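Local atomic coordinates of PHOX (Pseudomonas fluorescens, PDB entry 4A9V), a protein that acts as an alkaline phosphatase, hydrolysing phosphate monoesters with a complex iron-calcium cofactor held in a beta-propeller. Residues V34-G39 / S120-Q125; V62-N67 / S571-I576; K80-M85 / S137-R142; N509-A514 / L545-Q550. One frame throughout, in Å; residues are numbered along the deposited sequence.

Contact 1 (V34-G39 / S120-Q125); sequences VLISWG and SVIEVQ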
# COMPACT_ATOMS: atom_id res chain seq x y z
N VAL A 34 -1.91 -13.38 -17.40
CA VAL A 34 -2.53 -13.40 -16.07
C VAL A 34 -1.88 -14.48 -15.22
O VAL A 34 -1.89 -15.65 -15.59
CB VAL A 34 -4.04 -13.67 -16.16
CG1 VAL A 34 -4.62 -13.84 -14.77
CG2 VAL A 34 -4.74 -12.55 -16.91
N LEU A 35 -1.32 -14.08 -14.09
CA LEU A 35 -0.80 -15.04 -13.12
C LEU A 35 -1.93 -15.66 -12.30
O LEU A 35 -2.02 -16.88 -12.16
CB LEU A 35 0.22 -14.37 -12.20
CG LEU A 35 0.88 -15.31 -11.17
CD1 LEU A 35 1.87 -16.25 -11.84
CD2 LEU A 35 1.54 -14.52 -10.06
N ILE A 36 -2.79 -14.81 -11.75
CA ILE A 36 -3.88 -15.25 -10.89
C ILE A 36 -4.89 -14.11 -10.78
O ILE A 36 -4.53 -12.94 -10.93
CB ILE A 36 -3.37 -15.67 -9.48
CG1 ILE A 36 -4.48 -16.33 -8.65
CG2 ILE A 36 -2.72 -14.50 -8.74
CD1 ILE A 36 -3.93 -17.19 -7.53
N SER A 37 -6.16 -14.46 -10.62
CA SER A 37 -7.24 -13.49 -10.49
C SER A 37 -8.06 -13.75 -9.22
O SER A 37 -8.16 -14.88 -8.75
CB SER A 37 -8.19 -13.57 -11.69
OG SER A 37 -7.53 -13.29 -12.91
N TRP A 38 -8.73 -12.70 -8.76
CA TRP A 38 -9.76 -12.81 -7.74
C TRP A 38 -10.62 -14.02 -7.97
O TRP A 38 -11.15 -14.22 -9.07
CB TRP A 38 -10.62 -11.55 -7.73
CG TRP A 38 -11.88 -11.70 -6.95
CD1 TRP A 38 -12.04 -12.18 -5.66
CD2 TRP A 38 -13.22 -11.45 -7.44
NE1 TRP A 38 -13.37 -12.24 -5.33
CE2 TRP A 38 -14.13 -11.81 -6.37
CE3 TRP A 38 -13.74 -10.93 -8.62
CZ2 TRP A 38 -15.50 -11.69 -6.51
CZ3 TRP A 38 -15.11 -10.84 -8.76
CH2 TRP A 38 -15.98 -11.21 -7.73
N GLY A 39 -10.76 -14.85 -6.94
CA GLY A 39 -11.67 -15.99 -6.98
C GLY A 39 -11.02 -17.32 -7.28
O GLY A 39 -11.66 -18.36 -7.14
N SER A 120 -3.23 -13.12 0.38
CA SER A 120 -3.14 -14.42 -0.27
C SER A 120 -1.67 -14.77 -0.45
O SER A 120 -0.93 -14.03 -1.10
CB SER A 120 -3.81 -14.36 -1.65
OG SER A 120 -5.17 -14.03 -1.56
N VAL A 121 -1.23 -15.86 0.18
CA VAL A 121 0.10 -16.40 -0.05
C VAL A 121 -0.00 -17.52 -1.08
O VAL A 121 -0.86 -18.40 -0.94
CB VAL A 121 0.73 -16.96 1.24
CG1 VAL A 121 2.14 -17.48 0.98
CG2 VAL A 121 0.74 -15.91 2.33
N ILE A 122 0.80 -17.42 -2.14
CA ILE A 122 0.78 -18.41 -3.21
C ILE A 122 2.18 -18.86 -3.57
O ILE A 122 3.14 -18.10 -3.45
CB ILE A 122 0.06 -17.88 -4.47
CG1 ILE A 122 0.83 -16.72 -5.11
CG2 ILE A 122 -1.38 -17.51 -4.15
CD1 ILE A 122 0.24 -16.27 -6.43
N GLU A 123 2.30 -20.10 -4.02
CA GLU A 123 3.51 -20.57 -4.67
C GLU A 123 3.43 -20.33 -6.17
O GLU A 123 2.40 -20.58 -6.79
CB GLU A 123 3.74 -22.05 -4.39
CG GLU A 123 5.00 -22.57 -5.06
CD GLU A 123 5.32 -24.03 -4.80
OE1 GLU A 123 4.90 -24.56 -3.75
OE2 GLU A 123 6.13 -24.58 -5.57
N VAL A 124 4.55 -19.89 -6.74
CA VAL A 124 4.73 -19.86 -8.18
C VAL A 124 5.95 -20.69 -8.56
O VAL A 124 6.90 -20.83 -7.79
CB VAL A 124 4.85 -18.41 -8.71
CG1 VAL A 124 3.55 -17.67 -8.49
CG2 VAL A 124 6.00 -17.67 -8.04
N GLN A 125 5.89 -21.29 -9.74
CA GLN A 125 6.97 -22.13 -10.24
C GLN A 125 7.24 -21.74 -11.68
O GLN A 125 6.32 -21.44 -12.44
CB GLN A 125 6.59 -23.61 -10.17
CG GLN A 125 6.85 -24.28 -8.83
CD GLN A 125 6.46 -25.75 -8.82
OE1 GLN A 125 6.20 -26.34 -9.88
NE2 GLN A 125 6.28 -26.30 -7.63

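Contact 2 (V62-N67 / S571-I576); sequences VQFGDN and SSVMAI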
# COMPACT_ATOMS: atom_id res chain seq x y z
N VAL A 62 -11.12 -19.66 0.86
CA VAL A 62 -10.09 -20.53 0.29
C VAL A 62 -9.82 -20.19 -1.18
O VAL A 62 -9.22 -20.98 -1.91
CB VAL A 62 -10.44 -22.03 0.43
CG1 VAL A 62 -10.44 -22.43 1.90
CG2 VAL A 62 -11.77 -22.37 -0.22
N GLN A 63 -10.19 -18.98 -1.58
CA GLN A 63 -9.94 -18.46 -2.92
C GLN A 63 -9.12 -17.18 -2.83
O GLN A 63 -9.20 -16.45 -1.84
CB GLN A 63 -11.27 -18.15 -3.63
CG GLN A 63 -12.06 -19.40 -4.01
CD GLN A 63 -13.51 -19.11 -4.32
OE1 GLN A 63 -14.10 -18.13 -3.84
NE2 GLN A 63 -14.14 -20.02 -5.05
N PHE A 64 -8.33 -16.93 -3.86
CA PHE A 64 -7.61 -15.67 -3.98
C PHE A 64 -8.58 -14.51 -3.71
O PHE A 64 -9.70 -14.49 -4.22
CB PHE A 64 -7.01 -15.56 -5.39
CG PHE A 64 -5.96 -14.50 -5.51
CD1 PHE A 64 -4.70 -14.70 -4.97
CD2 PHE A 64 -6.20 -13.35 -6.23
CE1 PHE A 64 -3.70 -13.75 -5.13
CE2 PHE A 64 -5.21 -12.39 -6.39
CZ PHE A 64 -3.96 -12.59 -5.83
N GLY A 65 -8.13 -13.57 -2.90
CA GLY A 65 -8.98 -12.47 -2.47
C GLY A 65 -9.20 -11.46 -3.57
O GLY A 65 -8.72 -11.61 -4.70
N ASP A 66 -9.98 -10.43 -3.24
CA ASP A 66 -10.38 -9.41 -4.21
C ASP A 66 -9.39 -8.24 -4.18
O ASP A 66 -8.53 -8.14 -3.31
CB ASP A 66 -11.80 -8.95 -3.89
CG ASP A 66 -12.57 -8.45 -5.11
OD1 ASP A 66 -11.95 -8.28 -6.19
OD2 ASP A 66 -13.79 -8.20 -4.97
N ASN A 67 -9.50 -7.38 -5.19
CA ASN A 67 -8.75 -6.14 -5.26
C ASN A 67 -7.31 -6.28 -4.78
O ASN A 67 -6.85 -5.55 -3.90
CB ASN A 67 -9.52 -5.01 -4.57
CG ASN A 67 -10.76 -4.60 -5.34
OD1 ASN A 67 -10.90 -4.94 -6.52
ND2 ASN A 67 -11.66 -3.88 -4.70
N SER A 571 -9.97 -8.45 -10.68
CA SER A 571 -8.64 -8.01 -10.28
C SER A 571 -7.66 -9.15 -10.49
O SER A 571 -7.96 -10.31 -10.17
CB SER A 571 -8.63 -7.60 -8.81
OG SER A 571 -9.41 -6.44 -8.59
N SER A 572 -6.50 -8.83 -11.04
CA SER A 572 -5.53 -9.84 -11.43
C SER A 572 -4.12 -9.37 -11.15
O SER A 572 -3.83 -8.17 -11.20
CB SER A 572 -5.67 -10.16 -12.92
OG SER A 572 -6.96 -10.65 -13.22
N VAL A 573 -3.24 -10.33 -10.90
CA VAL A 573 -1.81 -10.12 -10.94
C VAL A 573 -1.32 -10.56 -12.31
O VAL A 573 -1.62 -11.68 -12.75
CB VAL A 573 -1.10 -10.91 -9.82
CG1 VAL A 573 0.41 -10.73 -9.90
CG2 VAL A 573 -1.61 -10.48 -8.46
N MET A 574 -0.59 -9.68 -12.98
CA MET A 574 -0.06 -9.92 -14.31
C MET A 574 1.43 -10.21 -14.22
O MET A 574 2.13 -9.63 -13.40
CB MET A 574 -0.27 -8.69 -15.20
CG MET A 574 -1.69 -8.16 -15.21
SD MET A 574 -2.92 -9.36 -15.76
CE MET A 574 -2.42 -9.62 -17.45
N ALA A 575 1.90 -11.05 -15.14
CA ALA A 575 3.32 -11.27 -15.36
C ALA A 575 3.74 -10.61 -16.67
O ALA A 575 3.17 -10.92 -17.73
CB ALA A 575 3.62 -12.76 -15.41
N ILE A 576 4.66 -9.66 -16.59
CA ILE A 576 5.17 -8.94 -17.75
C ILE A 576 6.58 -9.44 -18.06
O ILE A 576 7.44 -9.50 -17.18
CB ILE A 576 5.24 -7.42 -17.46
CG1 ILE A 576 3.93 -6.88 -16.86
CG2 ILE A 576 5.71 -6.67 -18.69
CD1 ILE A 576 2.69 -7.12 -17.69
O HOH W 1 -11.86 -7.65 -8.72

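Contact 3 (K80-M85 / S137-R142); sequences KNRALM and SRYNRR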
# COMPACT_ATOMS: atom_id res chain seq x y z
N LYS A 80 15.65 -22.55 -7.46
CA LYS A 80 15.72 -21.37 -8.33
C LYS A 80 14.43 -21.22 -9.14
O LYS A 80 14.13 -20.15 -9.67
CB LYS A 80 16.91 -21.51 -9.29
CG LYS A 80 17.03 -20.41 -10.32
CD LYS A 80 18.33 -20.51 -11.11
CE LYS A 80 18.40 -19.46 -12.21
NZ LYS A 80 19.67 -19.53 -12.98
N ASN A 81 13.70 -22.32 -9.28
CA ASN A 81 12.47 -22.33 -10.07
C ASN A 81 11.19 -22.34 -9.25
O ASN A 81 10.12 -22.61 -9.78
CB ASN A 81 12.49 -23.50 -11.06
CG ASN A 81 13.47 -23.29 -12.18
OD1 ASN A 81 13.77 -22.16 -12.56
ND2 ASN A 81 13.98 -24.38 -12.73
N ARG A 82 11.31 -21.96 -7.98
CA ARG A 82 10.16 -21.83 -7.09
C ARG A 82 10.26 -20.48 -6.39
O ARG A 82 11.35 -19.99 -6.13
CB ARG A 82 10.13 -22.94 -6.02
CG ARG A 82 9.91 -24.36 -6.53
CD ARG A 82 9.94 -25.37 -5.39
NE ARG A 82 8.68 -25.39 -4.64
CZ ARG A 82 8.47 -26.13 -3.56
NH1 ARG A 82 9.43 -26.93 -3.10
NH2 ARG A 82 7.32 -26.03 -2.90
N ALA A 83 9.11 -19.93 -6.00
CA ALA A 83 9.07 -18.72 -5.18
C ALA A 83 7.72 -18.68 -4.48
O ALA A 83 6.77 -19.33 -4.92
CB ALA A 83 9.27 -17.47 -6.03
N LEU A 84 7.64 -17.92 -3.40
CA LEU A 84 6.35 -17.59 -2.81
C LEU A 84 6.06 -16.12 -3.08
O LEU A 84 6.95 -15.29 -3.08
CB LEU A 84 6.34 -17.85 -1.30
CG LEU A 84 6.68 -19.27 -0.85
CD1 LEU A 84 6.47 -19.37 0.65
CD2 LEU A 84 5.83 -20.30 -1.58
N MET A 85 4.78 -15.81 -3.27
CA MET A 85 4.34 -14.43 -3.31
C MET A 85 3.29 -14.22 -2.23
O MET A 85 2.42 -15.06 -2.05
CB MET A 85 3.76 -14.10 -4.68
CG MET A 85 4.80 -14.17 -5.77
SD MET A 85 4.18 -13.79 -7.43
CE MET A 85 3.93 -12.02 -7.32
N SER A 137 -0.29 -26.13 -3.57
CA SER A 137 0.94 -26.03 -2.79
C SER A 137 0.62 -26.00 -1.31
O SER A 137 -0.30 -25.29 -0.88
CB SER A 137 1.70 -24.77 -3.17
OG SER A 137 2.77 -24.55 -2.26
N ARG A 138 1.48 -26.61 -0.51
CA ARG A 138 1.32 -26.57 0.94
C ARG A 138 1.52 -25.17 1.52
O ARG A 138 1.09 -24.89 2.63
CB ARG A 138 2.28 -27.56 1.61
CG ARG A 138 3.71 -27.08 1.69
CD ARG A 138 4.56 -27.97 2.59
NE ARG A 138 4.18 -27.88 4.00
CZ ARG A 138 4.82 -27.14 4.90
NH1 ARG A 138 6.00 -26.59 4.60
NH2 ARG A 138 4.39 -27.09 6.15
N TYR A 139 2.11 -24.27 0.74
CA TYR A 139 2.34 -22.90 1.19
C TYR A 139 1.16 -21.98 0.91
O TYR A 139 1.11 -20.86 1.42
CB TYR A 139 3.61 -22.35 0.55
CG TYR A 139 4.86 -23.06 1.02
CD1 TYR A 139 5.40 -22.77 2.26
CD2 TYR A 139 5.41 -24.10 0.29
CE1 TYR A 139 6.50 -23.46 2.74
CE2 TYR A 139 6.48 -24.83 0.78
CZ TYR A 139 7.03 -24.50 2.00
OH TYR A 139 8.10 -25.21 2.50
N ASN A 140 0.25 -22.38 0.03
CA ASN A 140 -0.85 -21.51 -0.33
C ASN A 140 -1.73 -21.26 0.89
O ASN A 140 -2.07 -22.20 1.61
CB ASN A 140 -1.70 -22.11 -1.45
CG ASN A 140 -0.97 -22.17 -2.78
OD1 ASN A 140 0.12 -21.61 -2.95
ND2 ASN A 140 -1.60 -22.82 -3.75
N ARG A 141 -2.18 -20.03 1.07
CA ARG A 141 -2.89 -19.68 2.28
C ARG A 141 -3.69 -18.41 2.07
O ARG A 141 -3.20 -17.46 1.48
CB ARG A 141 -1.88 -19.47 3.40
CG ARG A 141 -2.50 -19.24 4.75
CD ARG A 141 -1.43 -18.97 5.79
NE ARG A 141 -2.05 -18.81 7.09
CZ ARG A 141 -1.39 -18.67 8.23
NH1 ARG A 141 -0.08 -18.46 8.21
NH2 ARG A 141 -2.07 -18.66 9.37
N ARG A 142 -4.89 -18.37 2.64
CA ARG A 142 -5.60 -17.12 2.88
C ARG A 142 -5.49 -16.71 4.34
O ARG A 142 -5.80 -17.48 5.24
CB ARG A 142 -7.08 -17.24 2.49
CG ARG A 142 -7.35 -17.26 1.00
CD ARG A 142 -6.75 -16.08 0.25
NE ARG A 142 -6.94 -14.79 0.90
CZ ARG A 142 -8.12 -14.23 1.10
NH1 ARG A 142 -9.20 -14.68 0.49
NH2 ARG A 142 -8.24 -13.19 1.92

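Contact 4 (N509-A514 / L545-Q550); sequences NQMLCA and LFVGIQ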
# COMPACT_ATOMS: atom_id res chain seq x y z
N ASN A 509 -5.16 4.45 -16.01
CA ASN A 509 -4.05 4.30 -15.09
C ASN A 509 -2.95 3.43 -15.68
O ASN A 509 -3.16 2.69 -16.65
CB ASN A 509 -4.54 3.76 -13.75
CG ASN A 509 -5.10 4.85 -12.88
OD1 ASN A 509 -4.45 5.87 -12.67
ND2 ASN A 509 -6.33 4.66 -12.40
N GLN A 510 -1.75 3.60 -15.15
CA GLN A 510 -0.56 3.28 -15.91
C GLN A 510 0.64 3.06 -15.01
O GLN A 510 0.59 3.27 -13.79
CB GLN A 510 -0.29 4.39 -16.89
CG GLN A 510 -0.08 5.73 -16.24
CD GLN A 510 -0.14 6.87 -17.24
OE1 GLN A 510 0.90 7.37 -17.69
NE2 GLN A 510 -1.35 7.31 -17.57
N MET A 511 1.70 2.55 -15.62
CA MET A 511 2.98 2.40 -14.95
C MET A 511 4.04 3.06 -15.80
O MET A 511 4.06 2.90 -17.02
CB MET A 511 3.30 0.92 -14.71
CG MET A 511 4.62 0.68 -13.97
SD MET A 511 4.77 -0.97 -13.26
CE MET A 511 4.82 -1.97 -14.74
N LEU A 512 4.93 3.79 -15.14
CA LEU A 512 6.02 4.49 -15.79
C LEU A 512 7.34 4.05 -15.16
O LEU A 512 7.37 3.38 -14.13
CB LEU A 512 5.85 6.01 -15.66
CG LEU A 512 4.47 6.54 -16.10
CD1 LEU A 512 3.55 6.79 -14.91
CD2 LEU A 512 4.61 7.80 -16.95
N CYS A 513 8.43 4.39 -15.83
CA CYS A 513 9.76 4.07 -15.35
C CYS A 513 10.62 5.32 -15.39
O CYS A 513 10.57 6.07 -16.36
CB CYS A 513 10.37 2.98 -16.23
SG CYS A 513 11.84 2.19 -15.52
N ALA A 514 11.41 5.52 -14.35
CA ALA A 514 12.19 6.74 -14.18
C ALA A 514 13.65 6.43 -13.89
O ALA A 514 13.98 5.43 -13.23
CB ALA A 514 11.61 7.59 -13.07
N LEU A 545 8.36 -9.05 -14.41
CA LEU A 545 7.81 -8.01 -13.55
C LEU A 545 6.36 -8.36 -13.29
O LEU A 545 5.58 -8.51 -14.23
CB LEU A 545 7.94 -6.64 -14.25
CG LEU A 545 7.58 -5.37 -13.47
CD1 LEU A 545 8.04 -4.13 -14.22
CD2 LEU A 545 6.08 -5.27 -13.19
N PHE A 546 6.02 -8.59 -12.02
CA PHE A 546 4.65 -8.86 -11.62
C PHE A 546 3.99 -7.56 -11.19
O PHE A 546 4.57 -6.80 -10.42
CB PHE A 546 4.62 -9.87 -10.47
CG PHE A 546 5.27 -11.18 -10.79
CD1 PHE A 546 4.57 -12.18 -11.44
CD2 PHE A 546 6.59 -11.44 -10.42
CE1 PHE A 546 5.15 -13.41 -11.69
CE2 PHE A 546 7.17 -12.67 -10.67
CZ PHE A 546 6.45 -13.65 -11.32
N VAL A 547 2.79 -7.29 -11.70
CA VAL A 547 2.11 -6.03 -11.41
C VAL A 547 0.61 -6.31 -11.26
O VAL A 547 0.05 -7.15 -11.96
CB VAL A 547 2.39 -4.97 -12.50
CG1 VAL A 547 1.89 -5.42 -13.87
CG2 VAL A 547 1.77 -3.63 -12.12
N GLY A 548 -0.02 -5.62 -10.32
CA GLY A 548 -1.45 -5.78 -10.08
C GLY A 548 -2.33 -4.84 -10.88
O GLY A 548 -2.01 -3.65 -11.07
N ILE A 549 -3.47 -5.38 -11.29
CA ILE A 549 -4.55 -4.61 -11.88
C ILE A 549 -5.74 -4.74 -10.94
O ILE A 549 -6.31 -5.82 -10.78
CB ILE A 549 -4.91 -5.18 -13.27
CG1 ILE A 549 -3.71 -5.11 -14.23
CG2 ILE A 549 -6.12 -4.45 -13.83
CD1 ILE A 549 -3.13 -3.72 -14.44
N GLN A 550 -6.01 -3.66 -10.22
CA GLN A 550 -6.98 -3.67 -9.14
C GLN A 550 -8.29 -3.03 -9.58
O GLN A 550 -8.30 -2.00 -10.26
CB GLN A 550 -6.40 -2.92 -7.92
CG GLN A 550 -7.20 -3.12 -6.64
CD GLN A 550 -6.82 -2.13 -5.56
OE1 GLN A 550 -6.79 -0.92 -5.80
NE2 GLN A 550 -6.57 -2.63 -4.36

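Contact 1 (V34-G39 / S120-Q125)
Leu35 meets Val124 and Ile122 where strand 30-37 faces strand 118-127, and its side chain can be followed outward from the backbone. CB lifts toward the opposing strand, and CG stands anti to the backbone N (chi1 -178°), so that both methyls are delivered into the interface. CD1 lies 4.0 Å from CG1 of Val124. CD2 is shared, approaching Val124 CG1 at 4.1 Å and Ile122 CD1 at 4.2 Å. The Leu35 and Val124 side chains cross at about a right angle, one valine methyl meeting both branches of the leucine. Ile36 adds a second touch of similar size: its CG2 branch meets CD1 of Ile122 at 4.2 Å, the two isoleucines reaching tip to tip. Consecutive residues of a regular strand would not both point this way; here a classic beta bulge, with Leu35 and Ile36 opposite Val573, turns both toward the same layer. The axes of the two short strand segments come no nearer than 9.9 Å, too far for backbone pairing, so aliphatic contact alone joins them. This is the sheet-on-sheet packing of neighbouring beta-propeller blades, with the N-terminal strand 30-37 completing the sheet formed by the last strands of the chain, a velcro-like closure.

Contact 2 (V62-N67 / S571-I576)
Ser571 sits against Asn67 at the closest part of this contact, its CB 3.7 Å from the Asn67 N and its OG 3.4 Å from the Asn67 CA. The same OG lies 3.0 Å from Asn67 OD1, but each oxygen has a firmer partner elsewhere: Ser571 OG is bonded by the N of His551, and Asn67 OD1 by the ND2 of Asn93. Further along, the Phe64 ring brings CZ within 4.1 Å of Val573 CG2, the two side chains crossing at about a right angle. The looser side is bridged by water. One water molecule donates to Asp66 OD1 at 2.6 Å and accepts from Ser571 N at 2.8 Å. Asp66 OD1 also accepts a hydrogen bond from Asn67 N, which lies 37° out of the carboxylate plane, while OD2 bonds Thr92. With an alanine at Asp66 both carboxylate oxygens go, which would probably leave the water and the Asn67 N-H without their OD1 acceptor and Thr92 without its OD2 partner. The loop runs from helix 57-60 into strand 68-76, with the side chain of Asn67 about 8 Å from a bound lithium ion. Phe64 rests on Ile36 of strand 30-37, and Val573 on Leu35 of that strand and on Met71 of strand 68-76.

Contact 3 (K80-M85 / S137-R142)
Tyr139 and Leu84 are brought together by matching first torsions: each has CG beside its own backbone N and anti to its carbonyl carbon (chi1 -67° and -57°), and the side chains then cross at about a right angle. Leu84 grips the root of the tyrosine, Leu84 CD2 touching Tyr139 CB at 3.7 Å and Leu84 CD1 reaching Tyr139 CD1 at 3.9 Å. The ring's outer part has a polar visitor: Arg82, bent at its third torsion, places NH2 4.0 Å from Tyr139 CE2, at the ring edge and near its plane. Arg82 was modelled in two conformers, so this touch is less certain; its NE makes a salt bridge to Glu123. Arg138 lays its CG 3.6 Å above one face of the tyrosine ring. Replacing Tyr139 by an alanine is likely to open a gap beside the Leu84 methyls and take away the ring face under Arg138 CG. The tyrosine is placed by its turn: Tyr139 N donates to Ser137 OG at 3.1 Å (163°), and Asn140 N to Ser137 O. An ST turn thus sits within a type I beta turn, interrupting the edge strand 130-144 of a four-stranded propeller blade, where Tyr139 reaches past the intervening strand 118-127 to strand 82-89.

Contact 4 (N509-A514 / L545-Q550)
Leu545 and Met511 meet between two sheets of the beta-propeller, one holding strand 510-514 and the other strand 544-550, which come from adjoining four-stranded antiparallel blades. The nearest backbones, at Met511 and Val547, keep 9.2 Å between their CA atoms, a separation that side chains alone fill. Following the second strand, Leu545 comes first. Its CG is anti to the backbone N (chi1 -173°), carrying both methyls outward, and CD1 and CD2 each lie 3.9 Å from Met511 CE, so the methionine's end methyl sits across the fork of the leucine, tip to tip. Phe546, the next residue, turns to the other face of the sheet, where its ring packs on Leu35 and Met85. Val547 returns to the contact: its CG2 comes 4.2 Å from Met511 SD, and the two side chains run past each other in opposite directions. With the sulfur beside the valine, the bend in the Met511 chain at chi3 (66°) swings the end methyl over to the leucine. Val547 is also bordered by Val533 and Met525, and Met511 by Leu492 and Phe524, so apolar side chains surround the thioether on several sides. Beyond Gly548 and Ile549, which packs on Met574 of the next strand, the chain runs toward the metal centre. There Gln550 NE2 bonds Asn67 O and makes weak hydrogen bonds to Asp69 OD2 and Glu90 OE1, both residues of the mu-oxo-diiron pocket.

In the fold
Contacts 1, 2 and 4 are buried, whereas contact 3 is only partly so and lies furthest from the chain's centre. Three of them draw on one sheet: strand 30-37 serves contact 1, strand 572-578 contact 2 and strand 544-550 contact 4. Contacts 1 and 3 share the blade of strands 68-76 to 130-144, where Glu123 links to Ser137. Chemistry follows place. Between blades, contacts 1 and 4 are purely apolar, with Phe546 bridging them by touching Leu35. Contact 2, nearer the metals, adds a bridging water and a carboxylate. Contact 3, within a single blade, mixes a leucine and a tyrosine with the guanidinium of Arg82; Arg142 ties it to Gln63 of contact 2.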